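Long-range contact in collagen alpha-1(XX) chain (Homo sapiens, PDB 5KF4), which belongs to the collagen family and carries fibronectin type III modules, which probably serve in interactions within the extracellular matrix: residues Ala34-Ser48 against Thr74-Gly86. Residues are numbered along the deposited sequence; the frame is centred on the assembly and turned at random.
Sequences APRHPLKYLIVWRAS and TEYLVSVFPIYEG
Val44 and Ser79 pair near the middle of an antiparallel ladder joining strands 40-47 and 75-84, the two central strands, C and F in the usual naming, of the four-stranded sheet of a fibronectin type III sandwich. Their two backbone bonds, Val44 N to Ser79 O and Ser79 N to Val44 O, continue on one side through Arg46 with Leu77 and on the other through Leu42 with Phe81, whose bonds are modelled implausibly short, and Lys40 with Ile83. There the ladder ends in a classic beta bulge: Leu39 N (weakly) and Lys40 N both donate to Ile83 O.

Tyr41, Ile43, Trp45, Pro82, Val80 and Val78 face the core, where Leu67 of the other sheet meets Ile43, Trp45 and Val78. Trp45 holds CG between its backbone N and carbonyl carbon (chi1 63°), which brings CD1 to 4.1 Å from Tyr76 CD1; the indole edge is turned toward the tyrosine face in an offset edge-to-face pair, planes at 61°. The opposite face carries Leu42 and Phe81, side by side, with Val44 CG2 3.8 Å from Phe81 CE2.

Polar side chains close one end. Ser48 OG donates to Glu75 OE1 over 2.9 Å, from above the carboxylate plane, while Ser48 N binds Glu75 O. With an alanine here instead of Glu75, the Ser48 hydroxyl would probably lose this acceptor and be left able to turn.

At the far end, the poorly ordered Tyr84 ring takes Pro38 CB over its centre in a CH-pi contact, 3.3 Å from the centroid, and Tyr84 OH donates to Arg36 O, nearly along the C=O axis.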
ATOM      1  N   ALA A  34      -8.859  -6.583  -8.730  1.00 50.63           N
ATOM      2  CA  ALA A  34      -9.186  -7.123 -10.040  1.00 49.96           C
ATOM      3  C   ALA A  34      -9.894  -8.472  -9.869  1.00 51.20           C
ATOM      4  O   ALA A  34      -9.721  -9.132  -8.840  1.00 30.32           O
ATOM      5  CB  ALA A  34      -7.930  -7.262 -10.885  1.00 55.78           C
ATOM      6  N   PRO A  35     -10.703  -8.876 -10.868  1.00 88.76           N
ATOM      7  CA  PRO A  35     -11.450 -10.143 -10.849  1.00 94.32           C
ATOM      8  C   PRO A  35     -10.560 -11.353 -10.579  1.00 97.09           C
ATOM      9  O   PRO A  35     -10.981 -12.295  -9.908  1.00104.60           O
ATOM     10  CB  PRO A  35     -12.053 -10.226 -12.254  1.00 94.87           C
ATOM     11  CG  PRO A  35     -12.121  -8.827 -12.734  1.00 92.83           C
ATOM     12  CD  PRO A  35     -11.088  -8.021 -12.007  1.00 91.86           C
ATOM     13  N   ARG A  36      -9.340 -11.320 -11.098  1.00 76.78           N
ATOM     14  CA  ARG A  36      -8.358 -12.343 -10.774  1.00 62.99           C
ATOM     15  C   ARG A  36      -7.608 -11.950  -9.514  1.00 54.86           C
ATOM     16  O   ARG A  36      -6.821 -11.002  -9.509  1.00 48.05           O
ATOM     17  CB  ARG A  36      -7.375 -12.529 -11.933  1.00 53.68           C
ATOM     18  CG  ARG A  36      -6.661 -13.867 -11.991  1.00 44.38           C
ATOM     19  CD  ARG A  36      -5.738 -13.898 -13.199  1.00 38.66           C
ATOM     20  NE  ARG A  36      -4.498 -14.623 -12.943  1.00 50.64           N
ATOM     21  CZ  ARG A  36      -3.376 -14.439 -13.632  1.00 57.90           C
ATOM     22  NH1 ARG A  36      -3.341 -13.544 -14.611  1.00 63.34           N
ATOM     23  NH2 ARG A  36      -2.288 -15.140 -13.341  1.00 59.09           N
ATOM     24  N   HIS A  37      -7.865 -12.677  -8.436  1.00 48.49           N
ATOM     25  CA  HIS A  37      -7.247 -12.353  -7.163  1.00 37.33           C
ATOM     26  C   HIS A  37      -5.805 -12.850  -7.160  1.00 45.92           C
ATOM     27  O   HIS A  37      -5.524 -13.957  -7.621  1.00 51.08           O
ATOM     28  CB  HIS A  37      -8.054 -12.959  -6.018  1.00 35.05           C
ATOM     29  CG  HIS A  37      -9.358 -12.262  -5.778  1.00 47.24           C
ATOM     30  ND1 HIS A  37      -9.844 -11.292  -6.626  1.00 46.65           N
ATOM     31  CD2 HIS A  37     -10.275 -12.397  -4.791  1.00 47.46           C
ATOM     32  CE1 HIS A  37     -11.008 -10.857  -6.172  1.00 45.49           C
ATOM     33  NE2 HIS A  37     -11.290 -11.511  -5.061  1.00 46.36           N
ATOM     34  N   PRO A  38      -4.884 -12.037  -6.627  1.00 43.85           N
ATOM     35  CA  PRO A  38      -3.475 -12.436  -6.643  1.00 26.71           C
ATOM     36  C   PRO A  38      -3.144 -13.459  -5.573  1.00 40.66           C
ATOM     37  O   PRO A  38      -4.034 -13.916  -4.858  1.00 45.24           O
ATOM     38  CB  PRO A  38      -2.747 -11.117  -6.392  1.00 16.62           C
ATOM     39  CG  PRO A  38      -3.689 -10.345  -5.541  1.00 22.29           C
ATOM     40  CD  PRO A  38      -5.065 -10.681  -6.072  1.00 32.35           C
ATOM     41  N   LEU A  39      -1.885 -13.873  -5.520  1.00 39.40           N
ATOM     42  CA  LEU A  39      -1.441 -14.729  -4.439  1.00 41.22           C
ATOM     43  C   LEU A  39      -1.254 -13.821  -3.236  1.00 51.91           C
ATOM     44  O   LEU A  39      -1.628 -14.176  -2.119  1.00 64.41           O
ATOM     45  CB  LEU A  39      -0.160 -15.487  -4.793  1.00 50.23           C
ATOM     46  CG  LEU A  39      -0.365 -16.769  -5.608  1.00 57.02           C
ATOM     47  CD1 LEU A  39      -0.713 -16.466  -7.061  1.00 64.39           C
ATOM     48  CD2 LEU A  39       0.847 -17.683  -5.521  1.00 50.84           C
ATOM     49  N   LYS A  40      -0.697 -12.635  -3.482  1.00 45.20           N
ATOM     50  CA  LYS A  40      -0.378 -11.682  -2.419  1.00 33.99           C
ATOM     51  C   LYS A  40      -0.478 -10.209  -2.860  1.00 30.30           C
ATOM     52  O   LYS A  40      -0.575  -9.906  -4.050  1.00 29.40           O
ATOM     53  CB  LYS A  40       1.040 -11.938  -1.879  1.00 28.66           C
ATOM     54  CG  LYS A  40       1.290 -13.315  -1.272  1.00 23.88           C
ATOM     55  CD  LYS A  40       0.524 -13.481   0.038  1.00 38.42           C
ATOM     56  CE  LYS A  40       0.571 -14.918   0.537  1.00 54.29           C
ATOM     57  NZ  LYS A  40      -0.097 -15.063   1.861  1.00 60.93           N
ATOM     58  N   TYR A  41      -0.446  -9.308  -1.876  1.00 27.02           N
ATOM     59  CA  TYR A  41      -0.287  -7.864  -2.096  1.00 33.45           C
ATOM     60  C   TYR A  41       0.891  -7.305  -1.296  1.00 29.11           C
ATOM     61  O   TYR A  41       1.039  -7.619  -0.117  1.00 31.69           O
ATOM     62  CB  TYR A  41      -1.550  -7.083  -1.708  1.00 36.60           C
ATOM     63  CG  TYR A  41      -2.695  -7.138  -2.691  1.00 28.54           C
ATOM     64  CD1 TYR A  41      -2.651  -6.409  -3.874  1.00 17.91           C
ATOM     65  CD2 TYR A  41      -3.838  -7.882  -2.422  1.00 18.84           C
ATOM     66  CE1 TYR A  41      -3.693  -6.439  -4.773  1.00  9.02           C
ATOM     67  CE2 TYR A  41      -4.892  -7.916  -3.321  1.00 23.84           C
ATOM     68  CZ  TYR A  41      -4.813  -7.192  -4.494  1.00 27.62           C
ATOM     69  OH  TYR A  41      -5.857  -7.222  -5.393  1.00 44.28           O
ATOM     70  N   LEU A  42       1.711  -6.462  -1.922  1.00 15.25           N
ATOM     71  CA  LEU A  42       2.758  -5.746  -1.193  1.00 12.15           C
ATOM     72  C   LEU A  42       2.331  -4.318  -0.860  1.00 14.83           C
ATOM     73  O   LEU A  42       2.031  -3.525  -1.753  1.00 14.41           O
ATOM     74  CB  LEU A  42       4.064  -5.709  -1.989  1.00 11.25           C
ATOM     75  CG  LEU A  42       5.137  -4.787  -1.392  1.00 17.47           C
ATOM     76  CD1 LEU A  42       5.632  -5.296  -0.039  1.00 16.69           C
ATOM     77  CD2 LEU A  42       6.295  -4.551  -2.346  1.00 17.94           C
ATOM     78  N   ILE A  43       2.348  -3.990   0.428  1.00 17.54           N
ATOM     79  CA  ILE A  43       2.000  -2.656   0.912  1.00 24.86           C
ATOM     80  C   ILE A  43       3.218  -1.918   1.478  1.00 27.15           C
ATOM     81  O   ILE A  43       3.926  -2.440   2.340  1.00 22.16           O
ATOM     82  CB  ILE A  43       0.904  -2.731   1.991  1.00 22.42           C
ATOM     83  CG1 ILE A  43      -0.373  -3.327   1.396  1.00 31.86           C
ATOM     84  CG2 ILE A  43       0.625  -1.358   2.569  1.00 15.30           C
ATOM     85  CD1 ILE A  43      -1.216  -4.070   2.390  1.00 27.46           C
ATOM     86  N   VAL A  44       3.452  -0.704   0.984  1.00 23.87           N
ATOM     87  CA  VAL A  44       4.628   0.085   1.351  1.00 17.34           C
ATOM     88  C   VAL A  44       4.240   1.468   1.867  1.00 21.98           C
ATOM     89  O   VAL A  44       3.489   2.185   1.208  1.00 23.63           O
ATOM     90  CB  VAL A  44       5.572   0.274   0.140  1.00 11.63           C
ATOM     91  CG1 VAL A  44       6.840   1.007   0.555  1.00 17.65           C
ATOM     92  CG2 VAL A  44       5.898  -1.065  -0.508  1.00 11.68           C
ATOM     93  N   TRP A  45       4.742   1.849   3.038  1.00 19.77           N
ATOM     94  CA  TRP A  45       4.537   3.216   3.517  1.00 18.06           C
ATOM     95  C   TRP A  45       5.805   3.818   4.124  1.00 21.82           C
ATOM     96  O   TRP A  45       6.543   3.145   4.842  1.00 24.07           O
ATOM     97  CB  TRP A  45       3.391   3.273   4.535  1.00 10.01           C
ATOM     98  CG  TRP A  45       3.632   2.497   5.789  1.00  8.20           C
ATOM     99  CD1 TRP A  45       3.958   3.004   7.009  1.00  8.20           C
ATOM    100  CD2 TRP A  45       3.562   1.074   5.948  1.00  8.52           C
ATOM    101  NE1 TRP A  45       4.097   1.986   7.924  1.00 13.24           N
ATOM    102  CE2 TRP A  45       3.861   0.791   7.296  1.00 10.28           C
ATOM    103  CE3 TRP A  45       3.279   0.012   5.083  1.00 10.27           C
ATOM    104  CZ2 TRP A  45       3.885  -0.508   7.799  1.00 12.84           C
ATOM    105  CZ3 TRP A  45       3.301  -1.273   5.581  1.00  9.02           C
ATOM    106  CH2 TRP A  45       3.601  -1.524   6.929  1.00 12.94           C
ATOM    107  N   ARG A  46       6.054   5.085   3.809  1.00 17.58           N
ATOM    108  CA  ARG A  46       7.225   5.803   4.306  1.00 17.97           C
ATOM    109  C   ARG A  46       6.896   7.259   4.604  1.00 23.26           C
ATOM    110  O   ARG A  46       6.000   7.837   3.989  1.00 30.65           O
ATOM    111  CB  ARG A  46       8.388   5.748   3.314  1.00 23.58           C
ATOM    112  CG  ARG A  46       8.098   6.347   1.953  1.00 35.06           C
ATOM    113  CD  ARG A  46       9.327   6.251   1.068  1.00 52.24           C
ATOM    114  NE  ARG A  46      10.487   6.841   1.735  1.00 67.30           N
ATOM    115  CZ  ARG A  46      11.750   6.637   1.374  1.00 76.30           C
ATOM    116  NH1 ARG A  46      12.034   5.849   0.345  1.00 71.80           N
ATOM    117  NH2 ARG A  46      12.733   7.221   2.048  1.00 79.06           N
ATOM    118  N   ALA A  47       7.617   7.855   5.547  1.00 16.85           N
ATOM    119  CA  ALA A  47       7.450   9.275   5.813  1.00 25.10           C
ATOM    120  C   ALA A  47       7.956  10.058   4.602  1.00 32.13           C
ATOM    121  O   ALA A  47       9.085   9.858   4.148  1.00 27.48           O
ATOM    122  CB  ALA A  47       8.198   9.681   7.080  1.00  7.44           C
ATOM    123  N   SER A  48       7.115  10.953   4.090  1.00 41.69           N
ATOM    124  CA  SER A  48       7.381  11.653   2.831  1.00 39.76           C
ATOM    125  C   SER A  48       8.608  12.564   2.879  1.00 35.44           C
ATOM    126  O   SER A  48       9.166  12.910   1.836  1.00 22.80           O
ATOM    127  CB  SER A  48       6.154  12.468   2.404  1.00 37.12           C
ATOM    128  OG  SER A  48       6.046  13.672   3.142  1.00 33.35           O
ATOM    129  N   THR A  74       2.324  13.336  10.589  1.00 15.54           N
ATOM    130  CA  THR A  74       3.308  12.901   9.609  1.00 10.68           C
ATOM    131  C   THR A  74       2.662  12.538   8.278  1.00  9.72           C
ATOM    132  O   THR A  74       1.621  11.891   8.239  1.00 18.47           O
ATOM    133  CB  THR A  74       4.107  11.687  10.129  1.00 14.92           C
ATOM    134  OG1 THR A  74       4.607  11.968  11.443  1.00 16.05           O
ATOM    135  CG2 THR A  74       5.270  11.370   9.199  1.00  7.54           C
ATOM    136  N   GLU A  75       3.296  12.961   7.190  1.00 16.96           N
ATOM    137  CA  GLU A  75       2.830  12.626   5.855  1.00 16.63           C
ATOM    138  C   GLU A  75       3.467  11.325   5.388  1.00 19.49           C
ATOM    139  O   GLU A  75       4.686  11.156   5.450  1.00 17.34           O
ATOM    140  CB  GLU A  75       3.151  13.746   4.867  1.00 26.77           C
ATOM    141  CG  GLU A  75       2.628  13.494   3.466  1.00 37.19           C
ATOM    142  CD  GLU A  75       2.744  14.707   2.567  1.00 39.87           C
ATOM    143  OE1 GLU A  75       3.759  15.424   2.660  1.00 40.90           O
ATOM    144  OE2 GLU A  75       1.821  14.938   1.759  1.00 44.29           O
ATOM    145  N   TYR A  76       2.629  10.399   4.936  1.00 26.51           N
ATOM    146  CA  TYR A  76       3.109   9.128   4.417  1.00 21.71           C
ATOM    147  C   TYR A  76       2.764   8.907   2.950  1.00 26.92           C
ATOM    148  O   TYR A  76       1.666   9.234   2.508  1.00 28.78           O
ATOM    149  CB  TYR A  76       2.548   7.967   5.246  1.00 17.98           C
ATOM    150  CG  TYR A  76       3.166   7.825   6.617  1.00 18.90           C
ATOM    151  CD1 TYR A  76       4.342   7.108   6.794  1.00 12.63           C
ATOM    152  CD2 TYR A  76       2.578   8.397   7.735  1.00 14.16           C
ATOM    153  CE1 TYR A  76       4.911   6.967   8.038  1.00  7.53           C
ATOM    154  CE2 TYR A  76       3.145   8.261   8.986  1.00  8.85           C
ATOM    155  CZ  TYR A  76       4.311   7.546   9.130  1.00 16.30           C
ATOM    156  OH  TYR A  76       4.885   7.404  10.371  1.00 29.63           O
ATOM    157  N   LEU A  77       3.720   8.365   2.201  1.00 25.79           N
ATOM    158  CA  LEU A  77       3.439   7.826   0.878  1.00 18.86           C
ATOM    159  C   LEU A  77       3.052   6.371   1.050  1.00 19.28           C
ATOM    160  O   LEU A  77       3.828   5.580   1.577  1.00 26.13           O
ATOM    161  CB  LEU A  77       4.642   7.952  -0.056  1.00 32.01           C
ATOM    162  CG  LEU A  77       4.348   7.591  -1.516  1.00 34.24           C
ATOM    163  CD1 LEU A  77       3.267   8.497  -2.098  1.00 34.26           C
ATOM    164  CD2 LEU A  77       5.613   7.641  -2.364  1.00 26.53           C
ATOM    165  N   VAL A  78       1.861   6.011   0.593  1.00 22.05           N
ATOM    166  CA  VAL A  78       1.347   4.668   0.823  1.00 27.24           C
ATOM    167  C   VAL A  78       1.108   3.948  -0.499  1.00 32.63           C
ATOM    168  O   VAL A  78       0.404   4.458  -1.357  1.00 39.95           O
ATOM    169  CB  VAL A  78       0.041   4.709   1.626  1.00 19.34           C
ATOM    170  CG1 VAL A  78      -0.469   3.309   1.853  1.00 20.92           C
ATOM    171  CG2 VAL A  78       0.262   5.412   2.955  1.00  7.08           C
ATOM    172  N   SER A  79       1.699   2.768  -0.661  1.00 28.45           N
ATOM    173  CA  SER A  79       1.619   2.049  -1.929  1.00 22.31           C
ATOM    174  C   SER A  79       1.043   0.640  -1.783  1.00 23.43           C
ATOM    175  O   SER A  79       1.264  -0.035  -0.776  1.00 16.33           O
ATOM    176  CB  SER A  79       2.999   1.981  -2.579  1.00 16.03           C
ATOM    177  OG  SER A  79       3.508   3.280  -2.831  1.00 18.50           O
ATOM    178  N   VAL A  80       0.308   0.206  -2.806  1.00 21.00           N
ATOM    179  CA  VAL A  80      -0.248  -1.144  -2.855  1.00 25.17           C
ATOM    180  C   VAL A  80       0.218  -1.883  -4.104  1.00 36.93           C
ATOM    181  O   VAL A  80      -0.160  -1.525  -5.213  1.00 42.56           O
ATOM    182  CB  VAL A  80      -1.784  -1.121  -2.842  1.00 27.78           C
ATOM    183  CG1 VAL A  80      -2.338  -2.538  -2.897  1.00 27.75           C
ATOM    184  CG2 VAL A  80      -2.290  -0.394  -1.617  1.00 18.68           C
ATOM    185  N   PHE A  81       1.030  -2.918  -3.919  1.00 40.32           N
ATOM    186  CA  PHE A  81       1.573  -3.691  -5.035  1.00 35.74           C
ATOM    187  C   PHE A  81       0.950  -5.079  -5.097  1.00 36.62           C
ATOM    188  O   PHE A  81       1.037  -5.844  -4.140  1.00 29.37           O
ATOM    189  CB  PHE A  81       3.089  -3.815  -4.912  1.00 37.21           C
ATOM    190  CG  PHE A  81       3.825  -2.520  -5.086  1.00 33.72           C
ATOM    191  CD1 PHE A  81       4.221  -2.098  -6.344  1.00 24.53           C
ATOM    192  CD2 PHE A  81       4.122  -1.723  -3.989  1.00 22.54           C
ATOM    193  CE1 PHE A  81       4.910  -0.912  -6.506  1.00 19.94           C
ATOM    194  CE2 PHE A  81       4.808  -0.531  -4.146  1.00 15.11           C
ATOM    195  CZ  PHE A  81       5.202  -0.124  -5.404  1.00 15.36           C
ATOM    196  N   PRO A  82       0.322  -5.419  -6.230  1.00 50.30           N
ATOM    197  CA  PRO A  82      -0.224  -6.775  -6.349  1.00 51.57           C
ATOM    198  C   PRO A  82       0.858  -7.814  -6.627  1.00 39.22           C
ATOM    199  O   PRO A  82       1.758  -7.565  -7.435  1.00 23.80           O
ATOM    200  CB  PRO A  82      -1.187  -6.663  -7.536  1.00 48.94           C
ATOM    201  CG  PRO A  82      -0.637  -5.543  -8.365  1.00 48.95           C
ATOM    202  CD  PRO A  82       0.062  -4.595  -7.425  1.00 51.64           C
ATOM    203  N   ILE A  83       0.751  -8.977  -5.989  1.00 42.57           N
ATOM    204  CA  ILE A  83       1.736 -10.030  -6.202  1.00 53.11           C
ATOM    205  C   ILE A  83       1.077 -11.275  -6.798  1.00 50.49           C
ATOM    206  O   ILE A  83       0.341 -11.996  -6.123  1.00 40.58           O
ATOM    207  CB  ILE A  83       2.458 -10.416  -4.879  1.00 38.27           C
ATOM    208  CG1 ILE A  83       3.074  -9.185  -4.202  1.00 29.53           C
ATOM    209  CG2 ILE A  83       3.500 -11.499  -5.126  1.00 47.09           C
ATOM    210  CD1 ILE A  83       4.108  -8.465  -5.035  1.00 31.28           C
ATOM    211  N   TYR A  84       1.332 -11.487  -8.084  1.00 65.55           N
ATOM    212  CA  TYR A  84       0.860 -12.653  -8.817  1.00 68.69           C
ATOM    213  C   TYR A  84       2.064 -13.525  -9.163  1.00 66.78           C
ATOM    214  O   TYR A  84       3.188 -13.233  -8.752  1.00 59.83           O
ATOM    215  CB  TYR A  84       0.118 -12.238 -10.089  1.00 74.92           C
ATOM    216  CG  TYR A  84      -1.200 -11.521  -9.868  1.00 80.76           C
ATOM    217  CD1 TYR A  84      -1.232 -10.177  -9.514  1.00 78.35           C
ATOM    218  CD2 TYR A  84      -2.412 -12.176 -10.054  1.00 79.94           C
ATOM    219  CE1 TYR A  84      -2.424  -9.510  -9.334  1.00 73.31           C
ATOM    220  CE2 TYR A  84      -3.614 -11.516  -9.875  1.00 76.16           C
ATOM    221  CZ  TYR A  84      -3.612 -10.187  -9.513  1.00 72.33           C
ATOM    222  OH  TYR A  84      -4.798  -9.521  -9.322  1.00 72.83           O
ATOM    223  N   GLU A  85       1.829 -14.591  -9.916  1.00 66.15           N
ATOM    224  CA  GLU A  85       2.910 -15.413 -10.463  1.00 63.41           C
ATOM    225  C   GLU A  85       3.716 -14.708 -11.561  1.00 49.70           C
ATOM    226  O   GLU A  85       4.892 -15.007 -11.768  1.00 48.69           O
ATOM    227  CB  GLU A  85       2.359 -16.738 -10.996  1.00 72.74           C
ATOM    228  CG  GLU A  85       3.421 -17.817 -11.234  1.00 82.76           C
ATOM    229  CD  GLU A  85       4.081 -18.336  -9.965  1.00 91.50           C
ATOM    230  OE1 GLU A  85       3.672 -17.940  -8.852  1.00 95.52           O
ATOM    231  OE2 GLU A  85       5.022 -19.149 -10.085  1.00 92.33           O
ATOM    232  N   GLY A  86       3.077 -13.776 -12.263  1.00 38.32           N
ATOM    233  CA  GLY A  86       3.707 -13.085 -13.378  1.00 25.26           C
ATOM    234  C   GLY A  86       4.630 -11.940 -13.003  1.00 35.76           C
ATOM    235  O   GLY A  86       5.197 -11.280 -13.876  1.00 35.68           O
TER